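PDB 3FFR: phosphoserine aminotransferase SerC from Cytophaga hutchinsonii ATCC 33406, which probably catalyses the pyridoxal-phosphate-dependent transamination between phosphoserine and 2-oxoglutarate in serine biosynthesis. Local coordinates for residues Lys352-Gln355 against Thr356-Lys360; Leu277-Thr280 against Tyr281-Ser284. All blocks are in the same frame, centred on the assembly; numbering follows the deposited sequence.

Contact 1: residues Lys352-Gln355 against Thr356-Lys360; sequences KLVQ and TLKEK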
ATOM      1  N   LYS A 352     -20.548 -23.927 -14.716  1.00 29.94           N
ATOM      2  CA  LYS A 352     -21.214 -24.439 -13.509  1.00 28.94           C
ATOM      3  C   LYS A 352     -22.138 -23.393 -12.928  1.00 30.20           C
ATOM      4  O   LYS A 352     -23.273 -23.681 -12.539  1.00 28.14           O
ATOM      5  CB  LYS A 352     -20.234 -24.910 -12.444  1.00 31.24           C
ATOM      6  CG  LYS A 352     -20.923 -25.403 -11.157  1.00 32.95           C
ATOM      7  CD  LYS A 352     -19.903 -25.785 -10.077  1.00 35.21           C
ATOM      8  CE  LYS A 352     -20.571 -26.288  -8.768  1.00 38.88           C
ATOM      9  NZ  LYS A 352     -19.589 -26.566  -7.665  1.00 36.06           N
ATOM     10  N   LEU A 353     -21.666 -22.150 -12.921  1.00 30.12           N
ATOM     11  CA  LEU A 353     -22.487 -21.047 -12.416  1.00 27.55           C
ATOM     12  C   LEU A 353     -23.778 -20.900 -13.239  1.00 30.07           C
ATOM     13  O   LEU A 353     -24.881 -20.833 -12.682  1.00 30.98           O
ATOM     14  CB  LEU A 353     -21.723 -19.705 -12.440  1.00 28.93           C
ATOM     15  CG  LEU A 353     -22.546 -18.479 -12.012  1.00 28.97           C
ATOM     16  CD1 LEU A 353     -22.951 -18.484 -10.550  1.00 30.93           C
ATOM     17  CD2 LEU A 353     -21.712 -17.185 -12.334  1.00 31.80           C
ATOM     18  N   VAL A 354     -23.625 -20.861 -14.560  1.00 28.42           N
ATOM     19  CA  VAL A 354     -24.779 -20.634 -15.449  1.00 28.32           C
ATOM     20  C   VAL A 354     -25.769 -21.804 -15.356  1.00 29.47           C
ATOM     21  O   VAL A 354     -26.991 -21.624 -15.306  1.00 31.51           O
ATOM     22  CB  VAL A 354     -24.349 -20.341 -16.902  1.00 30.65           C
ATOM     23  CG1 VAL A 354     -25.562 -20.333 -17.866  1.00 27.25           C
ATOM     24  CG2 VAL A 354     -23.616 -18.984 -16.960  1.00 28.09           C
ATOM     25  N   GLN A 355     -25.234 -23.008 -15.289  1.00 28.73           N
ATOM     26  CA  GLN A 355     -26.096 -24.181 -15.242  1.00 31.49           C
ATOM     27  C   GLN A 355     -26.885 -24.209 -13.951  1.00 31.30           C
ATOM     28  O   GLN A 355     -28.066 -24.588 -13.918  1.00 32.44           O
ATOM     29  CB  GLN A 355     -25.289 -25.467 -15.377  1.00 33.36           C
ATOM     30  CG  GLN A 355     -26.075 -26.719 -15.027  1.00 44.76           C
ATOM     31  CD  GLN A 355     -25.177 -27.937 -14.996  1.00 62.49           C
ATOM     32  OE1 GLN A 355     -24.703 -28.396 -16.044  1.00 71.21           O
ATOM     33  NE2 GLN A 355     -24.926 -28.467 -13.785  1.00 64.99           N
ATOM     34  N   THR A 356     -26.223 -23.789 -12.889  1.00 29.27           N
ATOM     35  CA  THR A 356     -26.828 -23.805 -11.564  1.00 29.94           C
ATOM     36  C   THR A 356     -27.909 -22.738 -11.517  1.00 30.26           C
ATOM     37  O   THR A 356     -29.012 -22.967 -11.019  1.00 30.15           O
ATOM     38  CB  THR A 356     -25.778 -23.624 -10.455  1.00 29.38           C
ATOM     39  OG1 THR A 356     -24.813 -24.683 -10.547  1.00 30.04           O
ATOM     40  CG2 THR A 356     -26.422 -23.636  -9.091  1.00 28.20           C
ATOM     41  N   LEU A 357     -27.593 -21.575 -12.080  1.00 29.34           N
ATOM     42  CA  LEU A 357     -28.569 -20.482 -12.108  1.00 27.23           C
ATOM     43  C   LEU A 357     -29.806 -20.889 -12.919  1.00 29.89           C
ATOM     44  O   LEU A 357     -30.950 -20.616 -12.547  1.00 30.07           O
ATOM     45  CB  LEU A 357     -27.968 -19.220 -12.704  1.00 28.61           C
ATOM     46  CG  LEU A 357     -26.968 -18.507 -11.775  1.00 27.56           C
ATOM     47  CD1 LEU A 357     -26.300 -17.359 -12.528  1.00 27.57           C
ATOM     48  CD2 LEU A 357     -27.619 -17.982 -10.479  1.00 30.56           C
ATOM     49  N   LYS A 358     -29.552 -21.538 -14.038  1.00 30.67           N
ATOM     50  CA  LYS A 358     -30.642 -21.949 -14.924  1.00 32.01           C
ATOM     51  C   LYS A 358     -31.577 -22.915 -14.255  1.00 33.13           C
ATOM     52  O   LYS A 358     -32.810 -22.837 -14.396  1.00 32.98           O
ATOM     53  CB  LYS A 358     -30.094 -22.617 -16.180  1.00 32.85           C
ATOM     54  CG  LYS A 358     -29.380 -21.649 -17.089  1.00 47.02           C
ATOM     55  CD  LYS A 358     -28.567 -22.342 -18.164  1.00 57.40           C
ATOM     56  CE  LYS A 358     -29.416 -23.141 -19.116  1.00 57.51           C
ATOM     57  NZ  LYS A 358     -28.534 -23.680 -20.194  1.00 62.99           N
ATOM     58  N   GLU A 359     -30.962 -23.819 -13.520  1.00 31.38           N
ATOM     59  CA  GLU A 359     -31.684 -24.915 -12.884  1.00 34.88           C
ATOM     60  C   GLU A 359     -32.427 -24.497 -11.644  1.00 34.69           C
ATOM     61  O   GLU A 359     -33.557 -24.939 -11.429  1.00 33.77           O
ATOM     62  CB  GLU A 359     -30.745 -26.080 -12.564  1.00 35.66           C
ATOM     63  CG  GLU A 359     -30.221 -26.798 -13.805  1.00 46.13           C
ATOM     64  CD  GLU A 359     -29.330 -28.004 -13.480  1.00 58.86           C
ATOM     65  OE1 GLU A 359     -29.114 -28.282 -12.285  1.00 65.64           O
ATOM     66  OE2 GLU A 359     -28.844 -28.666 -14.429  1.00 65.60           O
ATOM     67  N   LYS A 360     -31.818 -23.608 -10.864  1.00 32.65           N
ATOM     68  CA  LYS A 360     -32.364 -23.220  -9.560  1.00 31.93           C
ATOM     69  C   LYS A 360     -33.063 -21.868  -9.510  1.00 35.06           C
ATOM     70  O   LYS A 360     -33.857 -21.609  -8.609  1.00 35.80           O
ATOM     71  CB  LYS A 360     -31.245 -23.238  -8.521  1.00 34.19           C
ATOM     72  CG  LYS A 360     -30.415 -24.535  -8.509  1.00 36.62           C
ATOM     73  CD  LYS A 360     -31.243 -25.761  -8.107  1.00 39.08           C
ATOM     74  CE  LYS A 360     -31.565 -25.717  -6.619  1.00 43.78           C
ATOM     75  NZ  LYS A 360     -32.473 -26.856  -6.193  1.00 45.08           N
TER
HETATM   76  O   HOH W   1     -25.187 -27.505 -11.270  1.00 58.72           O

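Contact 2: residues Leu277-Thr280 against Tyr281-Ser284; sequences LINT and YIES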
ATOM      1  N   LEU A 277     -21.581 -17.098 -22.520  1.00 30.21           N
ATOM      2  CA  LEU A 277     -22.349 -18.113 -21.763  1.00 30.01           C
ATOM      3  C   LEU A 277     -23.351 -17.437 -20.833  1.00 30.10           C
ATOM      4  O   LEU A 277     -24.536 -17.790 -20.772  1.00 30.15           O
ATOM      5  CB  LEU A 277     -21.451 -19.006 -20.904  1.00 33.27           C
ATOM      6  CG  LEU A 277     -20.679 -20.143 -21.531  1.00 39.80           C
ATOM      7  CD1 LEU A 277     -19.916 -20.903 -20.415  1.00 37.06           C
ATOM      8  CD2 LEU A 277     -21.651 -21.089 -22.278  1.00 41.90           C
ATOM      9  N   ILE A 278     -22.835 -16.439 -20.116  1.00 27.83           N
ATOM     10  CA  ILE A 278     -23.613 -15.686 -19.138  1.00 27.17           C
ATOM     11  C   ILE A 278     -24.713 -14.883 -19.811  1.00 27.46           C
ATOM     12  O   ILE A 278     -25.890 -14.926 -19.410  1.00 27.84           O
ATOM     13  CB  ILE A 278     -22.713 -14.747 -18.248  1.00 26.59           C
ATOM     14  CG1 ILE A 278     -21.731 -15.557 -17.395  1.00 28.56           C
ATOM     15  CG2 ILE A 278     -23.593 -13.785 -17.393  1.00 25.64           C
ATOM     16  CD1 ILE A 278     -20.584 -14.706 -16.767  1.00 25.51           C
ATOM     17  N   ASN A 279     -24.341 -14.195 -20.886  1.00 25.47           N
ATOM     18  CA  ASN A 279     -25.266 -13.292 -21.564  1.00 27.30           C
ATOM     19  C   ASN A 279     -26.366 -14.064 -22.290  1.00 25.77           C
ATOM     20  O   ASN A 279     -27.504 -13.623 -22.365  1.00 27.91           O
ATOM     21  CB  ASN A 279     -24.503 -12.318 -22.471  1.00 29.63           C
ATOM     22  CG  ASN A 279     -23.713 -11.311 -21.666  1.00 30.38           C
ATOM     23  OD1 ASN A 279     -24.137 -10.924 -20.565  1.00 28.86           O
ATOM     24  ND2 ASN A 279     -22.572 -10.844 -22.213  1.00 29.53           N
ATOM     25  N   THR A 280     -26.012 -15.221 -22.803  1.00 26.96           N
ATOM     26  CA  THR A 280     -26.996 -16.071 -23.496  1.00 26.97           C
ATOM     27  C   THR A 280     -28.103 -16.478 -22.519  1.00 27.68           C
ATOM     28  O   THR A 280     -29.293 -16.536 -22.866  1.00 27.60           O
ATOM     29  CB  THR A 280     -26.321 -17.319 -24.119  1.00 28.78           C
ATOM     30  OG1 THR A 280     -25.465 -16.883 -25.193  1.00 29.94           O
ATOM     31  CG2 THR A 280     -27.398 -18.294 -24.696  1.00 30.46           C
ATOM     32  N   TYR A 281     -27.685 -16.728 -21.285  1.00 27.68           N
ATOM     33  CA  TYR A 281     -28.607 -17.121 -20.211  1.00 26.95           C
ATOM     34  C   TYR A 281     -29.471 -15.926 -19.849  1.00 28.79           C
ATOM     35  O   TYR A 281     -30.695 -16.027 -19.755  1.00 28.04           O
ATOM     36  CB  TYR A 281     -27.871 -17.666 -18.994  1.00 27.76           C
ATOM     37  CG  TYR A 281     -28.677 -17.674 -17.693  1.00 29.01           C
ATOM     38  CD1 TYR A 281     -29.858 -18.395 -17.588  1.00 31.39           C
ATOM     39  CD2 TYR A 281     -28.228 -16.958 -16.563  1.00 31.56           C
ATOM     40  CE1 TYR A 281     -30.580 -18.418 -16.415  1.00 32.14           C
ATOM     41  CE2 TYR A 281     -28.942 -16.963 -15.400  1.00 29.24           C
ATOM     42  CZ  TYR A 281     -30.129 -17.695 -15.328  1.00 31.84           C
ATOM     43  OH  TYR A 281     -30.844 -17.720 -14.145  1.00 31.24           O
ATOM     44  N   ILE A 282     -28.851 -14.760 -19.758  1.00 27.26           N
ATOM     45  CA  ILE A 282     -29.622 -13.562 -19.395  1.00 27.48           C
ATOM     46  C   ILE A 282     -30.659 -13.277 -20.500  1.00 27.94           C
ATOM     47  O   ILE A 282     -31.758 -12.800 -20.211  1.00 29.48           O
ATOM     48  CB  ILE A 282     -28.730 -12.316 -19.142  1.00 27.24           C
ATOM     49  CG1 ILE A 282     -27.799 -12.570 -17.945  1.00 28.76           C
ATOM     50  CG2 ILE A 282     -29.593 -11.080 -18.891  1.00 26.71           C
ATOM     51  CD1 ILE A 282     -26.676 -11.509 -17.774  1.00 26.85           C
ATOM     52  N   GLU A 283     -30.321 -13.562 -21.759  1.00 27.37           N
ATOM     53  CA  GLU A 283     -31.279 -13.270 -22.850  1.00 26.02           C
ATOM     54  C   GLU A 283     -32.646 -13.901 -22.645  1.00 26.56           C
ATOM     55  O   GLU A 283     -33.653 -13.349 -23.101  1.00 27.82           O
ATOM     56  CB  GLU A 283     -30.785 -13.720 -24.231  1.00 28.78           C
ATOM     57  CG  GLU A 283     -29.593 -12.942 -24.805  1.00 29.20           C
ATOM     58  CD  GLU A 283     -29.850 -11.482 -25.153  1.00 32.21           C
ATOM     59  OE1 GLU A 283     -30.994 -11.006 -25.082  1.00 26.53           O
ATOM     60  OE2 GLU A 283     -28.839 -10.792 -25.493  1.00 29.96           O
ATOM     61  N   SER A 284     -32.678 -15.053 -21.988  1.00 25.50           N
ATOM     62  CA  SER A 284     -33.932 -15.795 -21.841  1.00 26.93           C
ATOM     63  C   SER A 284     -34.365 -16.053 -20.402  1.00 27.25           C
ATOM     64  O   SER A 284     -35.390 -16.690 -20.168  1.00 28.15           O
ATOM     65  CB  SER A 284     -33.877 -17.117 -22.611  1.00 27.04           C
ATOM     66  OG  SER A 284     -32.887 -17.977 -22.106  1.00 28.34           O
TER
HETATM   67  O   HOH W   2     -31.165 -17.547 -24.431  1.00 34.10           O

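Contact 1: residues Lys352-Gln355 against Thr356-Lys360
T356 grips the carbonyl of K352 twice: its hydroxyl OG1 donates to K352 O over 2.7 Å, and its backbone N reaches the same oxygen from the opposite face of the carbonyl plane. The hydroxyl is aimed back at the preceding turn because OG1 stands beside its own backbone N, opposite the carbonyl carbon (chi1 -59°). A water extends this cluster, donating to T356 OG1 and accepting from Q355 NE2 at 2.7 Å, so the exposed amide is tied to a buried threonine. A valine here would probably leave the water without its hydroxyl acceptor, and K352 O with the backbone N as its one remaining donor of the two. Regular i to i+4 bonds carry the helix onward, L357 N to L353 O, K358 N to V354 O and E359 N to Q355 O. This is the C-terminal helix 347-360, an amphipathic one: L353, T356 and L357 meet L318 of helix 311-318, and L353 and T356 also touch M323 of strand 323-327. On that inner side L353 CG comes within 4.0 Å of L357 CD1, one leucine crossing the other. On the solvent side the extended Q355 chain runs alongside E359, Q355 CG lying 3.4 Å from E359 OE2, with amide and carboxylate planes only 6° apart. V354 CG1 rests 3.6 Å from K358 CD, the aliphatic part of the lysine leaning on the valine before its chain bends at chi3 (64°). The extended K352 chain runs alongside T356, and its far end leads off to where NZ is hydrogen-bonded to F321 O.

Contact 2: residues Leu277-Thr280 against Tyr281-Ser284
I282 N is hydrogen-bonded to I278 O at 3.0 Å in the plane of that carbonyl and E283 N to N279 O at 2.9 Å, whereas Y281 N makes weak bonds to both L277 O and I278 O in helix 264-284. The isoleucines one turn apart, I278 and I282, point the same way, and I282 CD1 lies 3.9 Å from I278 CG2. The same methyl sits 3.8 Å from N279 OD1, the asparagine running alongside the isoleucine, so that CD1 touches a hydrocarbon branch and an amide oxygen at once. With I282 CG1 opposite the carbonyl carbon (chi1 -63°) and the chain extended beyond it, CD1 reaches back along the helix, and CG1 itself lies close to I278 O. Both isoleucines pack on I303 of strand 302-307, and N279 and I282 meet F290 of strand 288-290; the helix thus lies against the five-stranded sheet. Y281 swings its ring to another side, with CG opposite the backbone N (chi1 161°); I278 O lies near the ring plane at its edge, and the hydroxyl is hydrogen-bonded to G362 O at the chain's C-terminus. E283 CG approaches N279 O at 3.3 Å. A water donates to T280 O at 2.6 Å and is also hydrogen-bonded to S284 OG, while T280 OG1 is hydrogen-bonded to A276 O. The chemistry therefore divides by side: the isoleucines face the sheet, the tyrosine faces L357 and K358 of helix 347-360, and on the exposed side a water joins a main-chain carbonyl to a serine hydroxyl.

Overall arrangement
Contact 1 lies on helix 347-360 and contact 2 on the neighbouring helix 264-284, their centres about 11 Å apart. Both are partly buried, and they pack against each other: K358 CG lies 3.3 Å from Y281 CD1, and V354 packs on both Y281 and I278. Beyond that shared seam they serve different neighbours, contact 1 helix 311-318 and strand 323-327, contact 2 strands 288-290 and 302-307 of the same sheet. Polar chemistry differs too. In contact 1 a water links a buried threonine hydroxyl to an exposed amide; in contact 2 it links a carbonyl oxygen and a hydroxyl of two exposed residues.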